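Local coordinates for NalD (Pseudomonas aeruginosa PAO1, PDB 5DAJ), which acts as a TetR-family secondary repressor of the MexAB-OprM multidrug efflux pump, and binds novobiocin, which induces expression of that pump, at residues V96-L99 with K104-R107; L171-D176 with E191-P196; N175-L178 with L183-P186. One frame throughout, in Å; residues are numbered along the deposited sequence.

Interaction 1 of 3, residues V96-L99 with K104-R107; sequences VQSL and KKRR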
ATOM      1  N   VAL A  96      -1.419  13.904   3.839  1.00 47.90           N
ATOM      2  CA  VAL A  96      -1.812  13.697   2.440  1.00 47.84           C
ATOM      3  C   VAL A  96      -1.335  14.871   1.582  1.00 49.80           C
ATOM      4  O   VAL A  96      -0.748  14.674   0.521  1.00 53.84           O
ATOM      5  CB  VAL A  96      -3.336  13.496   2.278  1.00 48.86           C
ATOM      6  CG1 VAL A  96      -3.755  13.510   0.808  1.00 49.85           C
ATOM      7  CG2 VAL A  96      -3.766  12.186   2.912  1.00 50.48           C
ATOM      8  N   GLN A  97      -1.583  16.083   2.059  1.00 48.56           N
ATOM      9  CA  GLN A  97      -1.139  17.296   1.362  1.00 50.88           C
ATOM     10  C   GLN A  97       0.396  17.425   1.218  1.00 54.90           C
ATOM     11  O   GLN A  97       0.874  17.999   0.246  1.00 63.66           O
ATOM     12  CB  GLN A  97      -1.697  18.529   2.056  1.00 50.26           C
ATOM     13  CG  GLN A  97      -3.194  18.693   1.861  1.00 50.44           C
ATOM     14  CD  GLN A  97      -3.741  19.948   2.504  1.00 54.76           C
ATOM     15  OE1 GLN A  97      -3.285  20.362   3.564  1.00 64.56           O
ATOM     16  NE2 GLN A  97      -4.724  20.564   1.863  1.00 55.79           N
ATOM     17  N   SER A  98       1.155  16.879   2.168  1.00 59.65           N
ATOM     18  CA  SER A  98       2.644  16.882   2.118  1.00 59.53           C
ATOM     19  C   SER A  98       3.245  16.155   0.902  1.00 61.92           C
ATOM     20  O   SER A  98       4.387  16.438   0.498  1.00 73.43           O
ATOM     21  CB  SER A  98       3.246  16.274   3.384  1.00 58.95           C
ATOM     22  OG  SER A  98       3.090  14.869   3.395  1.00 59.68           O
ATOM     23  N   LEU A  99       2.480  15.220   0.334  1.00 62.47           N
ATOM     24  CA  LEU A  99       2.864  14.519  -0.907  1.00 58.79           C
ATOM     25  C   LEU A  99       3.273  15.454  -2.041  1.00 58.76           C
ATOM     26  O   LEU A  99       4.162  15.132  -2.821  1.00 65.68           O
ATOM     27  CB  LEU A  99       1.718  13.637  -1.409  1.00 54.52           C
ATOM     28  CG  LEU A  99       1.441  12.365  -0.618  1.00 54.74           C
ATOM     29  CD1 LEU A  99       0.095  11.780  -1.021  1.00 59.85           C
ATOM     30  CD2 LEU A  99       2.551  11.358  -0.842  1.00 56.21           C
ATOM     31  N   LYS A 104      11.295  15.750  -1.143  1.00 54.69           N
ATOM     32  CA  LYS A 104      12.136  14.745  -0.477  1.00 58.63           C
ATOM     33  C   LYS A 104      11.275  13.603   0.078  1.00 61.58           C
ATOM     34  O   LYS A 104      11.591  12.423  -0.134  1.00 61.07           O
ATOM     35  CB  LYS A 104      12.981  15.317   0.669  1.00 63.54           C
ATOM     36  CG  LYS A 104      14.160  14.416   1.026  1.00 68.74           C
ATOM     37  CD  LYS A 104      14.971  14.920   2.217  1.00 70.45           C
ATOM     38  CE  LYS A 104      16.290  14.152   2.403  1.00 74.50           C
ATOM     39  NZ  LYS A 104      17.277  14.293   1.295  1.00 79.10           N
ATOM     40  N   LYS A 105      10.195  13.977   0.776  1.00 55.39           N
ATOM     41  CA  LYS A 105       9.213  13.020   1.317  1.00 54.75           C
ATOM     42  C   LYS A 105       8.634  12.148   0.210  1.00 51.11           C
ATOM     43  O   LYS A 105       8.574  10.927   0.331  1.00 56.66           O
ATOM     44  CB  LYS A 105       8.063  13.744   2.039  1.00 64.82           C
ATOM     45  CG  LYS A 105       7.225  12.883   2.997  1.00 72.01           C
ATOM     46  CD  LYS A 105       5.933  13.610   3.409  1.00 74.72           C
ATOM     47  CE  LYS A 105       5.550  13.426   4.871  1.00 73.30           C
ATOM     48  NZ  LYS A 105       4.716  12.213   5.094  1.00 73.46           N
ATOM     49  N   ARG A 106       8.206  12.800  -0.864  1.00 49.89           N
ATOM     50  CA  ARG A 106       7.618  12.113  -2.012  1.00 43.31           C
ATOM     51  C   ARG A 106       8.609  11.087  -2.566  1.00 51.16           C
ATOM     52  O   ARG A 106       8.254   9.922  -2.719  1.00 53.48           O
ATOM     53  CB  ARG A 106       7.207  13.105  -3.103  1.00 49.08           C
ATOM     54  CG  ARG A 106       6.437  12.490  -4.268  1.00 50.95           C
ATOM     55  CD  ARG A 106       6.374  13.434  -5.453  1.00 60.91           C
ATOM     56  NE  ARG A 106       6.146  14.828  -5.043  1.00 68.93           N
ATOM     57  CZ  ARG A 106       6.883  15.887  -5.398  1.00 71.43           C
ATOM     58  NH1 ARG A 106       7.921  15.782  -6.231  1.00 75.37           N
ATOM     59  NH2 ARG A 106       6.556  17.086  -4.927  1.00 79.20           N
ATOM     60  N   ARG A 107       9.839  11.525  -2.820  1.00 43.21           N
ATOM     61  CA  ARG A 107      10.886  10.654  -3.379  1.00 45.17           C
ATOM     62  C   ARG A 107      11.153   9.414  -2.506  1.00 43.08           C
ATOM     63  O   ARG A 107      11.131   8.282  -2.997  1.00 42.02           O
ATOM     64  CB  ARG A 107      12.192  11.430  -3.607  1.00 47.29           C
ATOM     65  CG  ARG A 107      12.113  12.460  -4.732  1.00 50.82           C
ATOM     66  CD  ARG A 107      13.325  13.396  -4.777  1.00 49.06           C
ATOM     67  NE  ARG A 107      14.600  12.679  -4.857  1.00 49.16           N
ATOM     68  CZ  ARG A 107      15.201  12.259  -5.975  1.00 50.81           C
ATOM     69  NH1 ARG A 107      14.680  12.480  -7.177  1.00 45.59           N
ATOM     70  NH2 ARG A 107      16.353  11.603  -5.894  1.00 59.11           N
TER
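The side chain of Arg106 leaves the backbone with CG anti to the amide nitrogen (chi1 -173°) and then folds over at chi3 (-40°), a bend that carries the guanidinium back toward the carbonyl of Leu99. NE of Arg106 donates to Leu99 O at 3.0 Å with a nearly straight N-H...O angle of 163°. The carbonyl oxygen lies at the edge of the guanidinium, close to its plane, and the donor arrives almost in line with the C=O bond. A second arm of the same group, NH2, bonds to Leu100 O, so two successive carbonyls near the C-terminal end of helix 84-101 hold one guanidinium and limit its rotation. Its positive charge probably also suits that end of the helix dipole.

This is the tight corner between helix 84-101 and helix 103-114 in the all-helical C-terminal region of a TetR-family regulator, where the chain turns through roughly a right angle and the CA atoms of Leu99 and Arg106 come within 5.4 Å. From the neighbouring position, the Lys105 chain is bent at chi3 and chi4 and lays its CD and CE alongside Ser98, meeting OG with its aliphatic carbons; the Ser98 hydroxyl is bonded to Ala95 O in the preceding turn. The CB of Leu99 leaves the backbone away from 104-107, and the side chain packs on Trp177 and Leu178 of helix 159-179. Lys104 and Arg107 both form salt bridges with Glu20 of helix 6-26, tying helix 103-114 to the N-terminal, probably DNA-binding, part.

Interaction 2 of 3, residues L171-D176 with E191-P196; sequences LGLFND and EHLLEP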
ATOM      1  N   LEU A 171      -2.795   5.113   4.396  1.00 39.51           N
ATOM      2  CA  LEU A 171      -1.791   4.294   3.726  1.00 36.51           C
ATOM      3  C   LEU A 171      -2.160   4.052   2.272  1.00 37.21           C
ATOM      4  O   LEU A 171      -1.310   4.141   1.391  1.00 36.67           O
ATOM      5  CB  LEU A 171      -1.634   2.954   4.436  1.00 35.52           C
ATOM      6  CG  LEU A 171      -0.654   1.957   3.829  1.00 37.77           C
ATOM      7  CD1 LEU A 171       0.763   2.503   3.804  1.00 37.50           C
ATOM      8  CD2 LEU A 171      -0.703   0.658   4.607  1.00 41.02           C
ATOM      9  N   GLY A 172      -3.430   3.732   2.045  1.00 37.75           N
ATOM     10  CA  GLY A 172      -3.950   3.476   0.709  1.00 40.11           C
ATOM     11  C   GLY A 172      -3.872   4.681  -0.210  1.00 42.18           C
ATOM     12  O   GLY A 172      -3.493   4.558  -1.370  1.00 43.71           O
ATOM     13  N   LEU A 173      -4.217   5.848   0.318  1.00 41.89           N
ATOM     14  CA  LEU A 173      -4.120   7.097  -0.439  1.00 42.61           C
ATOM     15  C   LEU A 173      -2.685   7.385  -0.882  1.00 41.56           C
ATOM     16  O   LEU A 173      -2.446   7.727  -2.040  1.00 41.51           O
ATOM     17  CB  LEU A 173      -4.653   8.278   0.375  1.00 43.55           C
ATOM     18  CG  LEU A 173      -6.160   8.295   0.611  1.00 42.36           C
ATOM     19  CD1 LEU A 173      -6.496   9.378   1.616  1.00 43.43           C
ATOM     20  CD2 LEU A 173      -6.925   8.515  -0.680  1.00 42.74           C
ATOM     21  N   PHE A 174      -1.751   7.243   0.055  1.00 40.42           N
ATOM     22  CA  PHE A 174      -0.312   7.363  -0.231  1.00 42.07           C
ATOM     23  C   PHE A 174       0.090   6.381  -1.321  1.00 42.91           C
ATOM     24  O   PHE A 174       0.714   6.753  -2.308  1.00 46.41           O
ATOM     25  CB  PHE A 174       0.532   7.098   1.020  1.00 41.37           C
ATOM     26  CG  PHE A 174       0.732   8.307   1.891  1.00 45.00           C
ATOM     27  CD1 PHE A 174      -0.344   9.044   2.334  1.00 47.62           C
ATOM     28  CD2 PHE A 174       2.012   8.686   2.292  1.00 50.12           C
ATOM     29  CE1 PHE A 174      -0.153  10.154   3.141  1.00 52.85           C
ATOM     30  CE2 PHE A 174       2.216   9.794   3.102  1.00 52.79           C
ATOM     31  CZ  PHE A 174       1.127  10.527   3.531  1.00 51.96           C
ATOM     32  N   ASN A 175      -0.315   5.134  -1.147  1.00 40.71           N
ATOM     33  CA  ASN A 175       0.044   4.067  -2.075  1.00 44.65           C
ATOM     34  C   ASN A 175      -0.506   4.309  -3.482  1.00 46.95           C
ATOM     35  O   ASN A 175       0.234   4.241  -4.464  1.00 41.60           O
ATOM     36  CB  ASN A 175      -0.455   2.713  -1.569  1.00 48.08           C
ATOM     37  CG  ASN A 175       0.473   1.590  -1.929  1.00 53.61           C
ATOM     38  OD1 ASN A 175       0.351   0.993  -2.998  1.00 66.89           O
ATOM     39  ND2 ASN A 175       1.415   1.293  -1.041  1.00 55.64           N
ATOM     40  N   ASP A 176      -1.810   4.586  -3.554  1.00 40.90           N
ATOM     41  CA  ASP A 176      -2.489   4.883  -4.825  1.00 41.44           C
ATOM     42  C   ASP A 176      -1.838   6.057  -5.533  1.00 42.28           C
ATOM     43  O   ASP A 176      -1.494   5.962  -6.711  1.00 47.88           O
ATOM     44  CB  ASP A 176      -3.989   5.178  -4.627  1.00 42.90           C
ATOM     45  CG  ASP A 176      -4.892   3.992  -4.953  1.00 45.94           C
ATOM     46  OD1 ASP A 176      -4.456   3.043  -5.627  1.00 45.26           O
ATOM     47  OD2 ASP A 176      -6.070   4.017  -4.539  1.00 46.69           O
ATOM     48  N   GLU A 191      -9.210  16.826   1.540  1.00 49.27           N
ATOM     49  CA  GLU A 191     -10.395  17.069   2.395  1.00 51.38           C
ATOM     50  C   GLU A 191     -11.519  16.084   2.118  1.00 51.77           C
ATOM     51  O   GLU A 191     -12.083  15.486   3.038  1.00 56.52           O
ATOM     52  CB  GLU A 191     -10.979  18.460   2.155  1.00 57.16           C
ATOM     53  CG  GLU A 191     -10.131  19.621   2.634  1.00 65.61           C
ATOM     54  CD  GLU A 191     -10.662  20.960   2.151  1.00 76.61           C
ATOM     55  OE1 GLU A 191     -11.881  21.074   1.875  1.00 76.18           O
ATOM     56  OE2 GLU A 191      -9.852  21.903   2.045  1.00 88.06           O
ATOM     57  N   HIS A 192     -11.841  15.946   0.838  1.00 49.75           N
ATOM     58  CA  HIS A 192     -12.994  15.150   0.391  1.00 50.30           C
ATOM     59  C   HIS A 192     -12.737  13.648   0.415  1.00 45.86           C
ATOM     60  O   HIS A 192     -13.663  12.859   0.579  1.00 47.50           O
ATOM     61  CB  HIS A 192     -13.406  15.575  -1.013  1.00 52.54           C
ATOM     62  CG  HIS A 192     -13.794  17.013  -1.111  1.00 61.55           C
ATOM     63  ND1 HIS A 192     -14.983  17.498  -0.610  1.00 65.26           N
ATOM     64  CD2 HIS A 192     -13.146  18.077  -1.646  1.00 67.84           C
ATOM     65  CE1 HIS A 192     -15.056  18.797  -0.841  1.00 73.90           C
ATOM     66  NE2 HIS A 192     -13.953  19.173  -1.466  1.00 75.63           N
ATOM     67  N   LEU A 193     -11.473  13.266   0.254  1.00 48.51           N
ATOM     68  CA  LEU A 193     -11.065  11.859   0.351  1.00 46.06           C
ATOM     69  C   LEU A 193     -11.148  11.332   1.783  1.00 46.74           C
ATOM     70  O   LEU A 193     -11.497  10.168   2.010  1.00 45.87           O
ATOM     71  CB  LEU A 193      -9.651  11.680  -0.192  1.00 45.72           C
ATOM     72  CG  LEU A 193      -9.541  11.915  -1.701  1.00 47.43           C
ATOM     73  CD1 LEU A 193      -8.103  12.223  -2.101  1.00 49.48           C
ATOM     74  CD2 LEU A 193     -10.072  10.720  -2.479  1.00 43.41           C
ATOM     75  N   LEU A 194     -10.821  12.202   2.734  1.00 44.99           N
ATOM     76  CA  LEU A 194     -10.859  11.875   4.163  1.00 49.09           C
ATOM     77  C   LEU A 194     -12.241  12.064   4.794  1.00 51.34           C
ATOM     78  O   LEU A 194     -12.599  11.347   5.735  1.00 52.89           O
ATOM     79  CB  LEU A 194      -9.833  12.716   4.931  1.00 49.42           C
ATOM     80  CG  LEU A 194      -8.375  12.511   4.530  1.00 48.63           C
ATOM     81  CD1 LEU A 194      -7.501  13.535   5.220  1.00 51.62           C
ATOM     82  CD2 LEU A 194      -7.894  11.107   4.861  1.00 50.11           C
ATOM     83  N   GLU A 195     -13.003  13.017   4.265  1.00 52.43           N
ATOM     84  CA  GLU A 195     -14.334  13.354   4.789  1.00 54.01           C
ATOM     85  C   GLU A 195     -15.198  12.138   5.164  1.00 53.82           C
ATOM     86  O   GLU A 195     -15.613  12.022   6.325  1.00 61.23           O
ATOM     87  CB  GLU A 195     -15.086  14.285   3.817  1.00 55.34           C
ATOM     88  CG  GLU A 195     -16.460  14.787   4.274  1.00 63.08           C
ATOM     89  CD  GLU A 195     -16.431  15.638   5.539  1.00 77.95           C
ATOM     90  OE1 GLU A 195     -15.333  16.001   6.035  1.00 85.92           O
ATOM     91  OE2 GLU A 195     -17.537  15.956   6.037  1.00 98.64           O
ATOM     92  N   PRO A 196     -15.456  11.224   4.206  1.00 50.89           N
ATOM     93  CA  PRO A 196     -16.383  10.127   4.512  1.00 50.84           C
ATOM     94  C   PRO A 196     -15.923   9.229   5.655  1.00 47.88           C
ATOM     95  O   PRO A 196     -16.740   8.802   6.461  1.00 49.09           O
ATOM     96  CB  PRO A 196     -16.443   9.339   3.201  1.00 51.70           C
ATOM     97  CG  PRO A 196     -15.190   9.685   2.483  1.00 54.37           C
ATOM     98  CD  PRO A 196     -14.916  11.108   2.841  1.00 50.75           C
TER
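Leu173 meets helix 186-201 with both of its methyl groups, one for each of two consecutive leucines. Apolar contact accounts for the whole meeting: CD2 of Leu173 lies 4.1 Å from Leu193 CD1, and CD1 of Leu173 lies 3.9 Å from Leu194 CD2. All three leucines hold CG anti to the carbonyl carbon, with chi1 of -70° for Leu173, which sends its fork out toward the facing helix. The side chains meet at a slant and only through their ends, since the CA atoms of Leu173 and Leu193 remain 8.5 Å apart. Val96 and Phe184 also pack on Leu173, and Phe184 touches Leu193 as well.

Helices 159-179 and 186-201 are the last two of the chain, and in TetR-family regulators such a C-terminal pair commonly builds the dimer interface as a four-helix bundle. Consistent with that, Leu173 also packs on Ala168 of the second subunit.

Polar interactions lie outside the leucine contact. Asp176 is gripped at both carboxylate oxygens, OD1 by a salt bridge to Arg179 and OD2 by a hydrogen bond to His167 ND1 of the second subunit. Within helix 186-201, Glu195 N bonds to Glu191 O at 2.9 Å, whereas Pro196 has no N-H to give and the helix is kinked there.

Interaction 3 of 3, residues N175-L178 with L183-P186; sequences NDWL and LFDP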
ATOM      1  N   ASN A 175      -0.315   5.134  -1.147  1.00 40.71           N
ATOM      2  CA  ASN A 175       0.044   4.067  -2.075  1.00 44.65           C
ATOM      3  C   ASN A 175      -0.506   4.309  -3.482  1.00 46.95           C
ATOM      4  O   ASN A 175       0.234   4.241  -4.464  1.00 41.60           O
ATOM      5  CB  ASN A 175      -0.455   2.713  -1.569  1.00 48.08           C
ATOM      6  CG  ASN A 175       0.473   1.590  -1.929  1.00 53.61           C
ATOM      7  OD1 ASN A 175       0.351   0.993  -2.998  1.00 66.89           O
ATOM      8  ND2 ASN A 175       1.415   1.293  -1.041  1.00 55.64           N
ATOM      9  N   ASP A 176      -1.810   4.586  -3.554  1.00 40.90           N
ATOM     10  CA  ASP A 176      -2.489   4.883  -4.825  1.00 41.44           C
ATOM     11  C   ASP A 176      -1.838   6.057  -5.533  1.00 42.28           C
ATOM     12  O   ASP A 176      -1.494   5.962  -6.711  1.00 47.88           O
ATOM     13  CB  ASP A 176      -3.989   5.178  -4.627  1.00 42.90           C
ATOM     14  CG  ASP A 176      -4.892   3.992  -4.953  1.00 45.94           C
ATOM     15  OD1 ASP A 176      -4.456   3.043  -5.627  1.00 45.26           O
ATOM     16  OD2 ASP A 176      -6.070   4.017  -4.539  1.00 46.69           O
ATOM     17  N   TRP A 177      -1.675   7.164  -4.817  1.00 42.39           N
ATOM     18  CA  TRP A 177      -1.193   8.401  -5.437  1.00 44.16           C
ATOM     19  C   TRP A 177       0.241   8.280  -5.929  1.00 46.42           C
ATOM     20  O   TRP A 177       0.559   8.726  -7.024  1.00 49.04           O
ATOM     21  CB  TRP A 177      -1.292   9.604  -4.504  1.00 44.35           C
ATOM     22  CG  TRP A 177      -1.042  10.867  -5.251  1.00 44.66           C
ATOM     23  CD1 TRP A 177      -1.932  11.532  -6.036  1.00 48.70           C
ATOM     24  CD2 TRP A 177       0.181  11.589  -5.329  1.00 45.05           C
ATOM     25  NE1 TRP A 177      -1.343  12.635  -6.586  1.00 52.69           N
ATOM     26  CE2 TRP A 177      -0.042  12.696  -6.170  1.00 50.26           C
ATOM     27  CE3 TRP A 177       1.445  11.418  -4.765  1.00 49.84           C
ATOM     28  CZ2 TRP A 177       0.953  13.634  -6.462  1.00 53.85           C
ATOM     29  CZ3 TRP A 177       2.439  12.351  -5.057  1.00 52.72           C
ATOM     30  CH2 TRP A 177       2.185  13.444  -5.897  1.00 51.71           C
ATOM     31  N   LEU A 178       1.097   7.684  -5.108  1.00 44.03           N
ATOM     32  CA  LEU A 178       2.499   7.462  -5.481  1.00 42.83           C
ATOM     33  C   LEU A 178       2.645   6.486  -6.652  1.00 44.26           C
ATOM     34  O   LEU A 178       3.535   6.644  -7.480  1.00 49.30           O
ATOM     35  CB  LEU A 178       3.296   6.958  -4.293  1.00 42.24           C
ATOM     36  CG  LEU A 178       3.472   7.952  -3.144  1.00 41.60           C
ATOM     37  CD1 LEU A 178       3.940   7.249  -1.874  1.00 41.24           C
ATOM     38  CD2 LEU A 178       4.424   9.067  -3.527  1.00 41.24           C
ATOM     39  N   LEU A 183      -4.464  10.140 -10.269  1.00 55.17           N
ATOM     40  CA  LEU A 183      -5.706   9.728  -9.584  1.00 49.11           C
ATOM     41  C   LEU A 183      -6.410  10.860  -8.885  1.00 44.55           C
ATOM     42  O   LEU A 183      -7.633  10.985  -8.976  1.00 49.53           O
ATOM     43  CB  LEU A 183      -5.446   8.619  -8.560  1.00 51.87           C
ATOM     44  CG  LEU A 183      -5.390   7.197  -9.109  1.00 52.35           C
ATOM     45  CD1 LEU A 183      -4.994   6.254  -7.982  1.00 57.00           C
ATOM     46  CD2 LEU A 183      -6.713   6.767  -9.717  1.00 49.88           C
ATOM     47  N   PHE A 184      -5.641  11.676  -8.179  1.00 38.39           N
ATOM     48  CA  PHE A 184      -6.205  12.834  -7.508  1.00 33.08           C
ATOM     49  C   PHE A 184      -5.158  13.891  -7.203  1.00 41.62           C
ATOM     50  O   PHE A 184      -3.966  13.675  -7.374  1.00 43.50           O
ATOM     51  CB  PHE A 184      -6.965  12.425  -6.227  1.00 40.98           C
ATOM     52  CG  PHE A 184      -6.110  11.796  -5.166  1.00 42.77           C
ATOM     53  CD1 PHE A 184      -5.391  12.583  -4.270  1.00 45.85           C
ATOM     54  CD2 PHE A 184      -6.053  10.425  -5.032  1.00 42.95           C
ATOM     55  CE1 PHE A 184      -4.606  12.005  -3.278  1.00 42.60           C
ATOM     56  CE2 PHE A 184      -5.267   9.841  -4.048  1.00 42.48           C
ATOM     57  CZ  PHE A 184      -4.545  10.630  -3.167  1.00 40.81           C
ATOM     58  N   ASP A 185      -5.650  15.046  -6.768  1.00 51.27           N
ATOM     59  CA  ASP A 185      -4.820  16.173  -6.368  1.00 51.33           C
ATOM     60  C   ASP A 185      -4.727  16.226  -4.839  1.00 52.86           C
ATOM     61  O   ASP A 185      -5.705  16.584  -4.174  1.00 63.57           O
ATOM     62  CB  ASP A 185      -5.425  17.467  -6.906  1.00 49.93           C
ATOM     63  CG  ASP A 185      -4.672  18.690  -6.448  1.00 53.30           C
ATOM     64  OD1 ASP A 185      -3.419  18.658  -6.432  1.00 56.33           O
ATOM     65  OD2 ASP A 185      -5.330  19.701  -6.108  1.00 53.62           O
ATOM     66  N   PRO A 186      -3.563  15.877  -4.270  1.00 50.77           N
ATOM     67  CA  PRO A 186      -3.387  15.919  -2.813  1.00 52.19           C
ATOM     68  C   PRO A 186      -3.752  17.244  -2.152  1.00 51.46           C
ATOM     69  O   PRO A 186      -4.205  17.253  -1.018  1.00 56.77           O
ATOM     70  CB  PRO A 186      -1.892  15.641  -2.633  1.00 51.93           C
ATOM     71  CG  PRO A 186      -1.532  14.812  -3.811  1.00 52.10           C
ATOM     72  CD  PRO A 186      -2.354  15.368  -4.937  1.00 52.69           C
TER
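Trp177 is the flat group round which this contact is built, met by Phe184 and Pro186 in three different ways. Its CG stands anti to the backbone nitrogen (chi1 -169°), which swings the indole out from the helix and over to the loop. Over one face of the five-membered ring sits Pro186 CG, 3.7 Å from the ring centroid, a CH-pi contact in which the proline ring crosses the indole at about a right angle. At the edge, in the indole plane, NE1 makes a weak, bent hydrogen bond to Phe184 O, 2.9 Å long with an N-H...O angle of 127°. The Phe184 ring is oriented differently again: Trp177 CD1 lies above the centre of its face, while the two ring planes are inclined at 44°, an oblique pair with centroids 4.8 Å apart. Trp177 CB rests against Phe184 CZ at 3.7 Å.

The loop thus folds back on the end of helix 159-179 and leads straight into helix 186-201. Asp185 occupies the N-cap position of that second helix, its side chain capping a backbone N of the first turn, with OD2 also bonded to Thr188 OG1. Earlier in the loop, Leu183 brings CD1 against CB of Asp176 at 3.7 Å. The backbone of Leu183 belongs to the dimer interface as well, because its O accepts a hydrogen bond from Arg164 NE of the second subunit. Toward helix 84-101, Pro186 packs on Leu100.

How the interactions relate
All three contacts lie within the all-helical C-terminal region. Interaction 1 closes first along the chain; interactions 2 and 3 then start from the same part of helix 159-179, sharing Asn175 and Asp176. Their centres are about 8 Å apart, with interaction 1 about 14 Å from interaction 2 and 11 Å from interaction 3. Helix 159-179 carries one side of interactions 2 and 3 and also meets interaction 1, where its Phe174 reaches Val96 and Lys105 and its Leu178 reaches Leu99. Interactions 2 and 3 both touch the second subunit and interaction 1 does not, so the three together span from the corner beside helix 6-26 to the dimer interface.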